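Local coordinates for sister chromatid cohesion protein (Chaetomium thermophilum, PDB 5T8V), which probably loads the cohesin complex onto chromatin, this chain being the C-terminal HEAT-repeat fragment of the loader Scc2, at residues F75-L86 against I136-L146. Numbering follows the deposited sequence.
Sequences FMTVPLDDLIYL and IMCGGREEKQL
Arg141 reaches across to the chain at Phe75-Val78 and meets the backbone carbonyls of Phe75 and Val78. NH1 of Arg141 gives a hydrogen bond to Phe75 O at 2.9 Å, and that oxygen lies in the guanidinium plane. NH1 of Arg141 also bonds Val78 O at 2.9 Å, but this oxygen is tilted 30° from that plane. One nitrogen thus ties together two carbonyls just ahead of helix 81-96. A bend about the CG-CD bond (chi3 66°) leaves CD of Arg141 beside the Phe75 ring, 3.4 Å from CE2 of Phe75. The ring and guanidinium planes are 72° apart. CA of Gly139 also sits close to the ring, 3.7 Å from CD2 of Phe75. CD1 of Leu83 lies over one guanidinium face, off toward its rim. The contact lies near the N-terminal end of the elongated helical-repeat chain, where the loop between helices 120-136 and 149-172 packs against the start of helix 81-96. Glu143 forms a salt bridge with Arg141, OE2 to NH2 at 3.2 Å. It probably steadies the guanidinium, though its two hydrogen bonds, from NH2 and NE, are weak. Leu80 slides past Glu143 and sets CD1 3.7 Å from Leu146 CD2. Ile84 CG1 rests on Gln145 CB. Deeper in, Ile136 CD1 meets Leu86 CD2 at 3.9 Å. Helix 56-71 backs Phe75 through Leu66, Thr69 and Ile70.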
loop_
_atom_site.group_PDB
_atom_site.type_symbol
_atom_site.label_atom_id
_atom_site.label_comp_id
_atom_site.label_asym_id
_atom_site.label_seq_id
_atom_site.Cartn_x
_atom_site.Cartn_y
_atom_site.Cartn_z
ATOM N N PHE A 75 -69.834 -3.779 -16.729
ATOM C CA PHE A 75 -69.579 -4.597 -17.908
ATOM C C PHE A 75 -70.427 -5.861 -17.919
ATOM O O PHE A 75 -70.670 -6.425 -18.991
ATOM C CB PHE A 75 -68.091 -4.950 -17.964
ATOM C CG PHE A 75 -67.698 -5.769 -19.159
ATOM C CD1 PHE A 75 -67.891 -5.285 -20.444
ATOM C CD2 PHE A 75 -67.112 -7.014 -18.998
ATOM C CE1 PHE A 75 -67.523 -6.035 -21.543
ATOM C CE2 PHE A 75 -66.740 -7.768 -20.095
ATOM C CZ PHE A 75 -66.945 -7.278 -21.368
ATOM N N MET A 76 -70.889 -6.311 -16.751
ATOM C CA MET A 76 -71.720 -7.508 -16.680
ATOM C C MET A 76 -73.066 -7.304 -17.359
ATOM O O MET A 76 -73.688 -8.276 -17.804
ATOM C CB MET A 76 -71.928 -7.903 -15.220
ATOM C CG MET A 76 -72.648 -6.843 -14.395
ATOM S SD MET A 76 -72.430 -7.063 -12.620
ATOM C CE MET A 76 -70.692 -6.662 -12.433
ATOM N N THR A 77 -73.535 -6.058 -17.449
ATOM C CA THR A 77 -74.855 -5.784 -18.005
ATOM C C THR A 77 -74.858 -5.750 -19.527
ATOM O O THR A 77 -75.929 -5.875 -20.131
ATOM C CB THR A 77 -75.384 -4.453 -17.464
ATOM O OG1 THR A 77 -75.174 -4.394 -16.048
ATOM C CG2 THR A 77 -76.876 -4.306 -17.753
ATOM N N VAL A 78 -73.697 -5.581 -20.156
ATOM C CA VAL A 78 -73.600 -5.560 -21.614
ATOM C C VAL A 78 -74.245 -6.827 -22.165
ATOM O O VAL A 78 -73.905 -7.931 -21.718
ATOM C CB VAL A 78 -72.139 -5.437 -22.075
ATOM C CG1 VAL A 78 -72.020 -5.660 -23.587
ATOM C CG2 VAL A 78 -71.586 -4.073 -21.699
ATOM N N PRO A 79 -75.163 -6.730 -23.125
ATOM C CA PRO A 79 -75.780 -7.943 -23.673
ATOM C C PRO A 79 -74.730 -8.925 -24.167
ATOM O O PRO A 79 -73.837 -8.575 -24.940
ATOM C CB PRO A 79 -76.646 -7.410 -24.820
ATOM C CG PRO A 79 -76.948 -6.008 -24.442
ATOM C CD PRO A 79 -75.736 -5.508 -23.714
ATOM N N LEU A 80 -74.840 -10.169 -23.702
ATOM C CA LEU A 80 -73.910 -11.210 -24.128
ATOM C C LEU A 80 -73.966 -11.415 -25.636
ATOM O O LEU A 80 -72.934 -11.393 -26.316
ATOM C CB LEU A 80 -74.230 -12.515 -23.400
ATOM C CG LEU A 80 -73.476 -13.768 -23.856
ATOM C CD1 LEU A 80 -72.018 -13.703 -23.426
ATOM C CD2 LEU A 80 -74.157 -15.017 -23.325
ATOM N N ASP A 81 -75.173 -11.606 -26.177
ATOM C CA ASP A 81 -75.320 -12.031 -27.566
ATOM C C ASP A 81 -74.587 -11.118 -28.540
ATOM O O ASP A 81 -74.109 -11.585 -29.581
ATOM C CB ASP A 81 -76.804 -12.107 -27.934
ATOM C CG ASP A 81 -77.361 -13.515 -27.828
ATOM O OD1 ASP A 81 -76.768 -14.342 -27.104
ATOM O OD2 ASP A 81 -78.398 -13.794 -28.468
ATOM N N ASP A 82 -74.480 -9.826 -28.234
ATOM C CA ASP A 82 -73.801 -8.893 -29.123
ATOM C C ASP A 82 -72.352 -8.636 -28.713
ATOM O O ASP A 82 -71.703 -7.756 -29.288
ATOM C CB ASP A 82 -74.583 -7.575 -29.218
ATOM C CG ASP A 82 -74.648 -6.819 -27.905
ATOM O OD1 ASP A 82 -73.740 -6.975 -27.062
ATOM O OD2 ASP A 82 -75.616 -6.049 -27.723
ATOM N N LEU A 83 -71.835 -9.379 -27.734
ATOM C CA LEU A 83 -70.398 -9.420 -27.486
ATOM C C LEU A 83 -69.736 -10.558 -28.253
ATOM O O LEU A 83 -68.598 -10.416 -28.716
ATOM C CB LEU A 83 -70.114 -9.572 -25.988
ATOM C CG LEU A 83 -70.025 -8.283 -25.165
ATOM C CD1 LEU A 83 -69.964 -8.605 -23.680
ATOM C CD2 LEU A 83 -68.816 -7.456 -25.569
ATOM N N ILE A 84 -70.433 -11.689 -28.392
ATOM C CA ILE A 84 -69.958 -12.753 -29.268
ATOM C C ILE A 84 -69.790 -12.227 -30.686
ATOM O O ILE A 84 -68.870 -12.629 -31.409
ATOM C CB ILE A 84 -70.924 -13.953 -29.223
ATOM C CG1 ILE A 84 -70.852 -14.646 -27.861
ATOM C CG2 ILE A 84 -70.610 -14.960 -30.332
ATOM C CD1 ILE A 84 -72.123 -14.534 -27.056
ATOM N N TYR A 85 -70.678 -11.325 -31.109
ATOM C CA TYR A 85 -70.580 -10.766 -32.453
ATOM C C TYR A 85 -69.334 -9.900 -32.593
ATOM O O TYR A 85 -68.610 -9.999 -33.590
ATOM C CB TYR A 85 -71.843 -9.966 -32.777
ATOM C CG TYR A 85 -71.886 -9.419 -34.188
ATOM C CD1 TYR A 85 -71.677 -10.247 -35.283
ATOM C CD2 TYR A 85 -72.150 -8.076 -34.425
ATOM C CE1 TYR A 85 -71.718 -9.751 -36.575
ATOM C CE2 TYR A 85 -72.196 -7.571 -35.713
ATOM C CZ TYR A 85 -71.980 -8.413 -36.784
ATOM O OH TYR A 85 -72.024 -7.917 -38.067
ATOM N N LEU A 86 -69.065 -9.048 -31.601
ATOM C CA LEU A 86 -67.839 -8.261 -31.629
ATOM C C LEU A 86 -66.615 -9.167 -31.656
ATOM O O LEU A 86 -65.671 -8.927 -32.420
ATOM C CB LEU A 86 -67.793 -7.322 -30.423
ATOM C CG LEU A 86 -66.558 -6.423 -30.292
ATOM C CD1 LEU A 86 -66.321 -5.622 -31.561
ATOM C CD2 LEU A 86 -66.706 -5.487 -29.100
ATOM N N ILE A 136 -61.974 -7.889 -23.531
ATOM C CA ILE A 136 -63.231 -8.588 -23.278
ATOM C C ILE A 136 -62.999 -9.777 -22.357
ATOM O O ILE A 136 -63.834 -10.090 -21.499
ATOM C CB ILE A 136 -63.882 -9.017 -24.608
ATOM C CG1 ILE A 136 -64.421 -7.784 -25.338
ATOM C CG2 ILE A 136 -65.004 -10.033 -24.366
ATOM C CD1 ILE A 136 -64.863 -8.052 -26.761
ATOM N N MET A 137 -61.865 -10.460 -22.517
ATOM C CA MET A 137 -61.515 -11.545 -21.607
ATOM C C MET A 137 -60.982 -11.050 -20.267
ATOM O O MET A 137 -60.665 -11.878 -19.406
ATOM C CB MET A 137 -60.483 -12.469 -22.257
ATOM C CG MET A 137 -61.089 -13.483 -23.210
ATOM S SD MET A 137 -59.882 -14.655 -23.850
ATOM C CE MET A 137 -58.989 -13.612 -24.996
ATOM N N CYS A 138 -60.879 -9.735 -20.063
ATOM C CA CYS A 138 -60.432 -9.167 -18.795
ATOM C C CYS A 138 -61.565 -8.475 -18.038
ATOM O O CYS A 138 -61.325 -7.524 -17.292
ATOM C CB CYS A 138 -59.284 -8.188 -19.027
ATOM S SG CYS A 138 -57.753 -8.966 -19.556
ATOM N N GLY A 139 -62.800 -8.945 -18.209
ATOM C CA GLY A 139 -63.945 -8.297 -17.597
ATOM C C GLY A 139 -64.527 -9.037 -16.410
ATOM O O GLY A 139 -65.415 -8.518 -15.727
ATOM N N GLY A 140 -64.045 -10.251 -16.153
ATOM C CA GLY A 140 -64.546 -11.045 -15.053
ATOM C C GLY A 140 -65.851 -11.766 -15.315
ATOM O O GLY A 140 -66.373 -12.413 -14.398
ATOM N N ARG A 141 -66.397 -11.681 -16.525
ATOM C CA ARG A 141 -67.634 -12.380 -16.839
ATOM C C ARG A 141 -67.384 -13.883 -16.939
ATOM O O ARG A 141 -66.274 -14.339 -17.226
ATOM C CB ARG A 141 -68.234 -11.848 -18.141
ATOM C CG ARG A 141 -68.784 -10.429 -18.035
ATOM C CD ARG A 141 -69.260 -9.914 -19.379
ATOM N NE ARG A 141 -70.423 -10.654 -19.876
ATOM C CZ ARG A 141 -71.637 -10.144 -20.081
ATOM N NH1 ARG A 141 -71.892 -8.861 -19.850
ATOM N NH2 ARG A 141 -72.607 -10.925 -20.538
ATOM N N GLU A 142 -68.444 -14.657 -16.699
ATOM C CA GLU A 142 -68.328 -16.103 -16.566
ATOM C C GLU A 142 -68.736 -16.874 -17.815
ATOM O O GLU A 142 -68.411 -18.062 -17.919
ATOM C CB GLU A 142 -69.180 -16.591 -15.391
ATOM C CG GLU A 142 -68.737 -16.053 -14.045
ATOM C CD GLU A 142 -69.637 -16.504 -12.911
ATOM O OE1 GLU A 142 -70.204 -17.614 -13.004
ATOM O OE2 GLU A 142 -69.780 -15.745 -11.929
ATOM N N GLU A 143 -69.440 -16.244 -18.753
ATOM C CA GLU A 143 -69.883 -16.955 -19.945
ATOM C C GLU A 143 -68.691 -17.529 -20.700
ATOM O O GLU A 143 -67.666 -16.864 -20.881
ATOM C CB GLU A 143 -70.681 -16.024 -20.856
ATOM C CG GLU A 143 -72.006 -15.563 -20.272
ATOM C CD GLU A 143 -71.884 -14.306 -19.437
ATOM O OE1 GLU A 143 -70.743 -13.882 -19.156
ATOM O OE2 GLU A 143 -72.932 -13.738 -19.063
ATOM N N LYS A 144 -68.832 -18.779 -21.146
ATOM C CA LYS A 144 -67.741 -19.460 -21.832
ATOM C C LYS A 144 -67.528 -18.937 -23.248
ATOM O O LYS A 144 -66.422 -19.074 -23.784
ATOM C CB LYS A 144 -68.007 -20.966 -21.873
ATOM C CG LYS A 144 -68.222 -21.601 -20.505
ATOM C CD LYS A 144 -66.966 -21.548 -19.647
ATOM C CE LYS A 144 -67.181 -22.238 -18.308
ATOM N NZ LYS A 144 -65.943 -22.274 -17.482
ATOM N N GLN A 145 -68.552 -18.343 -23.863
ATOM C CA GLN A 145 -68.419 -17.840 -25.224
ATOM C C GLN A 145 -67.558 -16.586 -25.310
ATOM O O GLN A 145 -67.277 -16.126 -26.421
ATOM C CB GLN A 145 -69.800 -17.546 -25.817
ATOM C CG GLN A 145 -70.763 -18.722 -25.785
ATOM C CD GLN A 145 -71.695 -18.684 -24.589
ATOM O OE1 GLN A 145 -71.319 -18.239 -23.505
ATOM N NE2 GLN A 145 -72.925 -19.143 -24.785
ATOM N N LEU A 146 -67.142 -16.023 -24.176
ATOM C CA LEU A 146 -66.317 -14.823 -24.152
ATOM C C LEU A 146 -64.838 -15.128 -23.975
ATOM O O LEU A 146 -64.023 -14.200 -23.979
ATOM C CB LEU A 146 -66.787 -13.886 -23.033
ATOM C CG LEU A 146 -68.253 -13.447 -23.095
ATOM C CD1 LEU A 146 -68.577 -12.516 -21.939
ATOM C CD2 LEU A 146 -68.574 -12.778 -24.426
#